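Local coordinates for protein creatinine amidohydrolase (Nostoc punctiforme PCC 73102, PDB 3NO4) that probably hydrolyses carbon–nitrogen bonds in linear amides, as a metal-dependent member of the creatininase superfamily, at residues Gly85-Ile97 and Ile218-Gly231. Numbering follows the deposited sequence.
Sequences GMALHHTAFPGTI and IYSAADFRVRYPDG. With EDO (1,2-ethanediol), chain H.
Phe93 and Arg225 bury much of this contact, the guanidinium lying flat on the phenyl ring with the two planes only 9° apart. The arginine's aliphatic stem shares the same face: its CD sits 3.7 Å from the centroid of the Phe93 ring. While stacked there, Arg225 NH1 donates to Ala92 O at 2.8 Å, the acceptor close to the guanidinium plane. A long side chain, greasy along its stem and charged at its end, suits both tasks. With an alanine here, this face of Phe93 would probably lose its cover and Ala92 O its charged donor. The rim of Phe93 meets Phe224, Phe93 CE1 lying 4.0 Å from Phe224 CD1, while Trp27 of a second subunit packs edge-to-face with Phe93.

At the other end, His89 offers a ring face to Ile218, whose CG2 methyl makes a CH-pi contact, 3.4 Å from His89 CG; a chi1 of 54° sets the imidazole where its face meets that methyl. His90, its ND1 hydrogen-bonded to Gln49, points its edge at the face of Phe224 (planes at 73°), completing an aromatic cluster. Small Ala221 lets the backbones close to 4.0 Å between its CA and that of His89, where one water bridges His89 O, Ala92 N and Ala221 O. Both histidines bond through NE2 an unidentified molecule, probably from the crystallisation liquor, which may mark a pocket where a 3-10 turn docks on helix 221-227.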
loop_
_atom_site.group_PDB
_atom_site.type_symbol
_atom_site.label_atom_id
_atom_site.label_comp_id
_atom_site.label_asym_id
_atom_site.label_seq_id
_atom_site.Cartn_x
_atom_site.Cartn_y
_atom_site.Cartn_z
ATOM N N GLY A 85 -18.398 3.509 4.142
ATOM C CA GLY A 85 -17.874 3.464 2.786
ATOM C C GLY A 85 -17.083 4.715 2.423
ATOM O O GLY A 85 -16.327 5.247 3.244
HETATM N N MSE A 86 -17.249 5.157 1.187
HETATM C CA MSE A 86 -16.513 6.275 0.622
HETATM C C MSE A 86 -17.404 7.524 0.676
HETATM O O MSE A 86 -18.284 7.771 -0.199
HETATM C CB MSE A 86 -16.028 5.952 -0.805
HETATM C CG MSE A 86 -14.732 6.661 -1.143
HETATM SE SE MSE A 86 -14.891 8.588 -1.160
HETATM C CE MSE A 86 -16.313 8.858 -2.468
ATOM N N ALA A 87 -17.168 8.285 1.754
ATOM C CA ALA A 87 -17.942 9.476 2.096
ATOM C C ALA A 87 -16.989 10.644 2.418
ATOM O O ALA A 87 -17.270 11.450 3.300
ATOM C CB ALA A 87 -18.865 9.156 3.281
ATOM N N LEU A 88 -15.903 10.764 1.655
ATOM C CA LEU A 88 -14.823 11.711 1.970
ATOM C C LEU A 88 -15.313 13.170 1.931
ATOM O O LEU A 88 -14.927 13.997 2.787
ATOM C CB LEU A 88 -13.592 11.502 1.072
ATOM C CG LEU A 88 -12.660 10.304 1.406
ATOM C CD1 LEU A 88 -11.507 10.138 0.380
ATOM C CD2 LEU A 88 -12.057 10.361 2.797
ATOM N N HIS A 89 -16.195 13.451 0.962
ATOM C CA HIS A 89 -16.770 14.770 0.777
ATOM C C HIS A 89 -17.726 15.263 1.884
ATOM O O HIS A 89 -18.064 16.456 1.897
ATOM C CB HIS A 89 -17.390 14.929 -0.645
ATOM C CG HIS A 89 -18.376 13.872 -1.010
ATOM N ND1 HIS A 89 -17.998 12.627 -1.470
ATOM C CD2 HIS A 89 -19.733 13.875 -0.990
ATOM C CE1 HIS A 89 -19.081 11.892 -1.664
ATOM N NE2 HIS A 89 -20.146 12.632 -1.399
ATOM N N HIS A 90 -18.157 14.376 2.786
ATOM C CA HIS A 90 -19.021 14.725 3.930
ATOM C C HIS A 90 -18.275 14.898 5.264
ATOM O O HIS A 90 -18.915 15.106 6.314
ATOM C CB HIS A 90 -20.095 13.650 4.113
ATOM C CG HIS A 90 -21.021 13.527 2.953
ATOM N ND1 HIS A 90 -21.931 14.508 2.625
ATOM C CD2 HIS A 90 -21.148 12.558 2.013
ATOM C CE1 HIS A 90 -22.610 14.123 1.559
ATOM N NE2 HIS A 90 -22.147 12.950 1.160
ATOM N N THR A 91 -16.944 14.855 5.245
ATOM C CA THR A 91 -16.149 14.855 6.489
ATOM C C THR A 91 -16.041 16.232 7.209
ATOM O O THR A 91 -15.573 16.283 8.336
ATOM C CB THR A 91 -14.739 14.247 6.285
ATOM O OG1 THR A 91 -13.984 15.049 5.383
ATOM C CG2 THR A 91 -14.852 12.843 5.700
ATOM N N ALA A 92 -16.520 17.324 6.609
ATOM C CA ALA A 92 -16.557 18.614 7.292
ATOM C C ALA A 92 -17.769 18.737 8.219
ATOM O O ALA A 92 -17.883 19.751 8.919
ATOM C CB ALA A 92 -16.507 19.775 6.294
ATOM N N PHE A 93 -18.645 17.720 8.230
ATOM C CA PHE A 93 -19.737 17.602 9.201
ATOM C C PHE A 93 -19.408 16.522 10.250
ATOM O O PHE A 93 -19.047 15.409 9.884
ATOM C CB PHE A 93 -21.037 17.252 8.473
ATOM C CG PHE A 93 -21.480 18.310 7.506
ATOM C CD1 PHE A 93 -21.020 18.319 6.202
ATOM C CD2 PHE A 93 -22.397 19.262 7.881
ATOM C CE1 PHE A 93 -21.455 19.292 5.296
ATOM C CE2 PHE A 93 -22.822 20.260 6.986
ATOM C CZ PHE A 93 -22.349 20.264 5.696
ATOM N N PRO A 94 -19.572 16.824 11.553
ATOM C CA PRO A 94 -19.228 15.852 12.600
ATOM C C PRO A 94 -20.157 14.635 12.598
ATOM O O PRO A 94 -21.409 14.749 12.428
ATOM C CB PRO A 94 -19.368 16.665 13.884
ATOM C CG PRO A 94 -20.448 17.689 13.546
ATOM C CD PRO A 94 -20.214 18.035 12.120
ATOM N N GLY A 95 -19.543 13.479 12.814
ATOM C CA GLY A 95 -20.236 12.204 12.798
ATOM C C GLY A 95 -20.109 11.428 11.515
ATOM O O GLY A 95 -20.463 10.273 11.484
ATOM N N THR A 96 -19.636 12.064 10.453
ATOM C CA THR A 96 -19.313 11.355 9.228
ATOM C C THR A 96 -18.086 10.463 9.515
ATOM O O THR A 96 -17.134 10.882 10.213
ATOM C CB THR A 96 -18.998 12.330 8.080
ATOM O OG1 THR A 96 -20.178 13.084 7.803
ATOM C CG2 THR A 96 -18.448 11.610 6.805
ATOM N N ILE A 97 -18.161 9.229 9.034
ATOM C CA ILE A 97 -17.009 8.308 9.009
ATOM C C ILE A 97 -16.819 7.878 7.549
ATOM O O ILE A 97 -17.791 7.547 6.861
ATOM C CB ILE A 97 -17.212 7.045 9.917
ATOM C CG1 ILE A 97 -17.872 7.363 11.260
ATOM C CG2 ILE A 97 -15.855 6.343 10.110
ATOM C CD1 ILE A 97 -18.197 6.083 12.131
ATOM N N ILE A 218 -19.485 18.201 -6.610
ATOM C CA ILE A 218 -18.904 17.636 -5.387
ATOM C C ILE A 218 -17.365 17.505 -5.566
ATOM O O ILE A 218 -16.897 16.751 -6.424
ATOM C CB ILE A 218 -19.481 16.248 -5.053
ATOM C CG1 ILE A 218 -21.011 16.273 -4.899
ATOM C CG2 ILE A 218 -18.815 15.701 -3.789
ATOM C CD1 ILE A 218 -21.640 14.887 -4.663
ATOM N N TYR A 219 -16.608 18.221 -4.729
ATOM C CA TYR A 219 -15.138 18.221 -4.760
ATOM C C TYR A 219 -14.665 17.884 -3.354
ATOM O O TYR A 219 -15.129 16.897 -2.823
ATOM C CB TYR A 219 -14.651 19.560 -5.310
ATOM C CG TYR A 219 -15.242 19.889 -6.665
ATOM C CD1 TYR A 219 -14.898 19.156 -7.809
ATOM C CD2 TYR A 219 -16.111 20.962 -6.819
ATOM C CE1 TYR A 219 -15.438 19.501 -9.090
ATOM C CE2 TYR A 219 -16.632 21.307 -8.082
ATOM C CZ TYR A 219 -16.285 20.581 -9.198
ATOM O OH TYR A 219 -16.859 20.955 -10.393
ATOM N N SER A 220 -13.843 18.723 -2.728
ATOM C CA SER A 220 -13.334 18.454 -1.371
ATOM C C SER A 220 -14.416 18.633 -0.299
ATOM O O SER A 220 -15.383 19.329 -0.520
ATOM C CB SER A 220 -12.166 19.399 -1.047
ATOM O OG SER A 220 -12.585 20.735 -0.775
ATOM N N ALA A 221 -14.202 17.998 0.859
ATOM C CA ALA A 221 -15.081 18.133 2.021
ATOM C C ALA A 221 -15.322 19.593 2.415
ATOM O O ALA A 221 -16.453 19.956 2.684
ATOM C CB ALA A 221 -14.514 17.355 3.214
ATOM N N ALA A 222 -14.250 20.400 2.414
ATOM C CA ALA A 222 -14.286 21.818 2.783
ATOM C C ALA A 222 -15.156 22.602 1.808
ATOM O O ALA A 222 -16.066 23.322 2.238
ATOM C CB ALA A 222 -12.844 22.436 2.889
ATOM N N ASP A 223 -14.917 22.394 0.504
ATOM C CA ASP A 223 -15.739 22.962 -0.580
ATOM C C ASP A 223 -17.223 22.531 -0.432
ATOM O O ASP A 223 -18.143 23.360 -0.612
ATOM C CB ASP A 223 -15.167 22.573 -1.977
ATOM C CG ASP A 223 -16.058 23.026 -3.149
ATOM O OD1 ASP A 223 -15.863 24.153 -3.646
ATOM O OD2 ASP A 223 -16.967 22.252 -3.550
ATOM N N PHE A 224 -17.433 21.256 -0.118
ATOM C CA PHE A 224 -18.785 20.711 0.006
ATOM C C PHE A 224 -19.624 21.490 1.027
ATOM O O PHE A 224 -20.743 21.873 0.733
ATOM C CB PHE A 224 -18.774 19.245 0.352
ATOM C CG PHE A 224 -20.137 18.607 0.303
ATOM C CD1 PHE A 224 -20.945 18.584 1.430
ATOM C CD2 PHE A 224 -20.614 18.036 -0.883
ATOM C CE1 PHE A 224 -22.250 18.014 1.390
ATOM C CE2 PHE A 224 -21.920 17.467 -0.938
ATOM C CZ PHE A 224 -22.732 17.458 0.206
ATOM N N ARG A 225 -19.056 21.732 2.204
ATOM C CA ARG A 225 -19.799 22.402 3.274
ATOM C C ARG A 225 -20.073 23.867 2.965
ATOM O O ARG A 225 -21.129 24.363 3.334
ATOM C CB ARG A 225 -19.103 22.236 4.633
ATOM C CG ARG A 225 -19.849 22.894 5.778
ATOM C CD ARG A 225 -19.659 22.194 7.078
ATOM N NE ARG A 225 -20.331 22.941 8.125
ATOM C CZ ARG A 225 -20.384 22.615 9.418
ATOM N NH1 ARG A 225 -19.817 21.495 9.885
ATOM N NH2 ARG A 225 -21.065 23.408 10.256
ATOM N N VAL A 226 -19.145 24.539 2.276
ATOM C CA VAL A 226 -19.386 25.884 1.726
ATOM C C VAL A 226 -20.549 25.886 0.728
ATOM O O VAL A 226 -21.451 26.719 0.834
ATOM C CB VAL A 226 -18.078 26.516 1.089
ATOM C CG1 VAL A 226 -18.394 27.872 0.368
ATOM C CG2 VAL A 226 -17.004 26.709 2.176
ATOM N N ARG A 227 -20.548 24.943 -0.210
ATOM C CA ARG A 227 -21.620 24.836 -1.211
ATOM C C ARG A 227 -22.963 24.467 -0.644
ATOM O O ARG A 227 -23.969 24.961 -1.132
ATOM C CB ARG A 227 -21.306 23.794 -2.288
ATOM C CG ARG A 227 -20.283 24.274 -3.262
ATOM C CD ARG A 227 -20.051 23.242 -4.375
ATOM N NE ARG A 227 -18.795 23.610 -5.003
ATOM C CZ ARG A 227 -18.633 24.568 -5.914
ATOM N NH1 ARG A 227 -19.658 25.258 -6.434
ATOM N NH2 ARG A 227 -17.410 24.821 -6.336
ATOM N N TYR A 228 -22.957 23.584 0.356
ATOM C CA TYR A 228 -24.188 22.956 0.901
ATOM C C TYR A 228 -24.112 23.099 2.427
ATOM O O TYR A 228 -23.764 22.153 3.114
ATOM C CB TYR A 228 -24.277 21.491 0.430
ATOM C CG TYR A 228 -24.040 21.295 -1.064
ATOM C CD1 TYR A 228 -24.981 21.704 -2.009
ATOM C CD2 TYR A 228 -22.837 20.748 -1.530
ATOM C CE1 TYR A 228 -24.737 21.545 -3.389
ATOM C CE2 TYR A 228 -22.589 20.567 -2.888
ATOM C CZ TYR A 228 -23.542 20.971 -3.823
ATOM O OH TYR A 228 -23.286 20.802 -5.162
ATOM N N PRO A 229 -24.402 24.305 2.961
ATOM C CA PRO A 229 -24.095 24.600 4.393
ATOM C C PRO A 229 -24.797 23.761 5.437
ATOM O O PRO A 229 -24.199 23.483 6.491
ATOM C CB PRO A 229 -24.454 26.092 4.549
ATOM C CG PRO A 229 -24.470 26.632 3.171
ATOM C CD PRO A 229 -24.876 25.521 2.267
ATOM N N ASP A 230 -26.032 23.345 5.180
ATOM C CA ASP A 230 -26.718 22.452 6.131
ATOM C C ASP A 230 -26.538 20.972 5.773
ATOM O O ASP A 230 -27.028 20.108 6.490
ATOM C CB ASP A 230 -28.181 22.866 6.352
ATOM C CG ASP A 230 -29.119 22.442 5.234
ATOM O OD1 ASP A 230 -28.711 21.897 4.182
ATOM O OD2 ASP A 230 -30.318 22.671 5.430
ATOM N N GLY A 231 -25.904 20.713 4.639
ATOM C CA GLY A 231 -25.560 19.370 4.181
ATOM C C GLY A 231 -26.474 18.783 3.136
ATOM O O GLY A 231 -26.137 17.776 2.548
HETATM C C1 EDO H . -19.001 22.746 -13.532
HETATM O O1 EDO H . -18.733 21.475 -12.912
HETATM C C2 EDO H . -19.032 22.573 -15.044
HETATM O O2 EDO H . -18.138 21.528 -15.473
HETATM O O HOH W 1 -12.429 15.464 0.842
HETATM O O HOH W 2 -17.917 18.043 4.014
#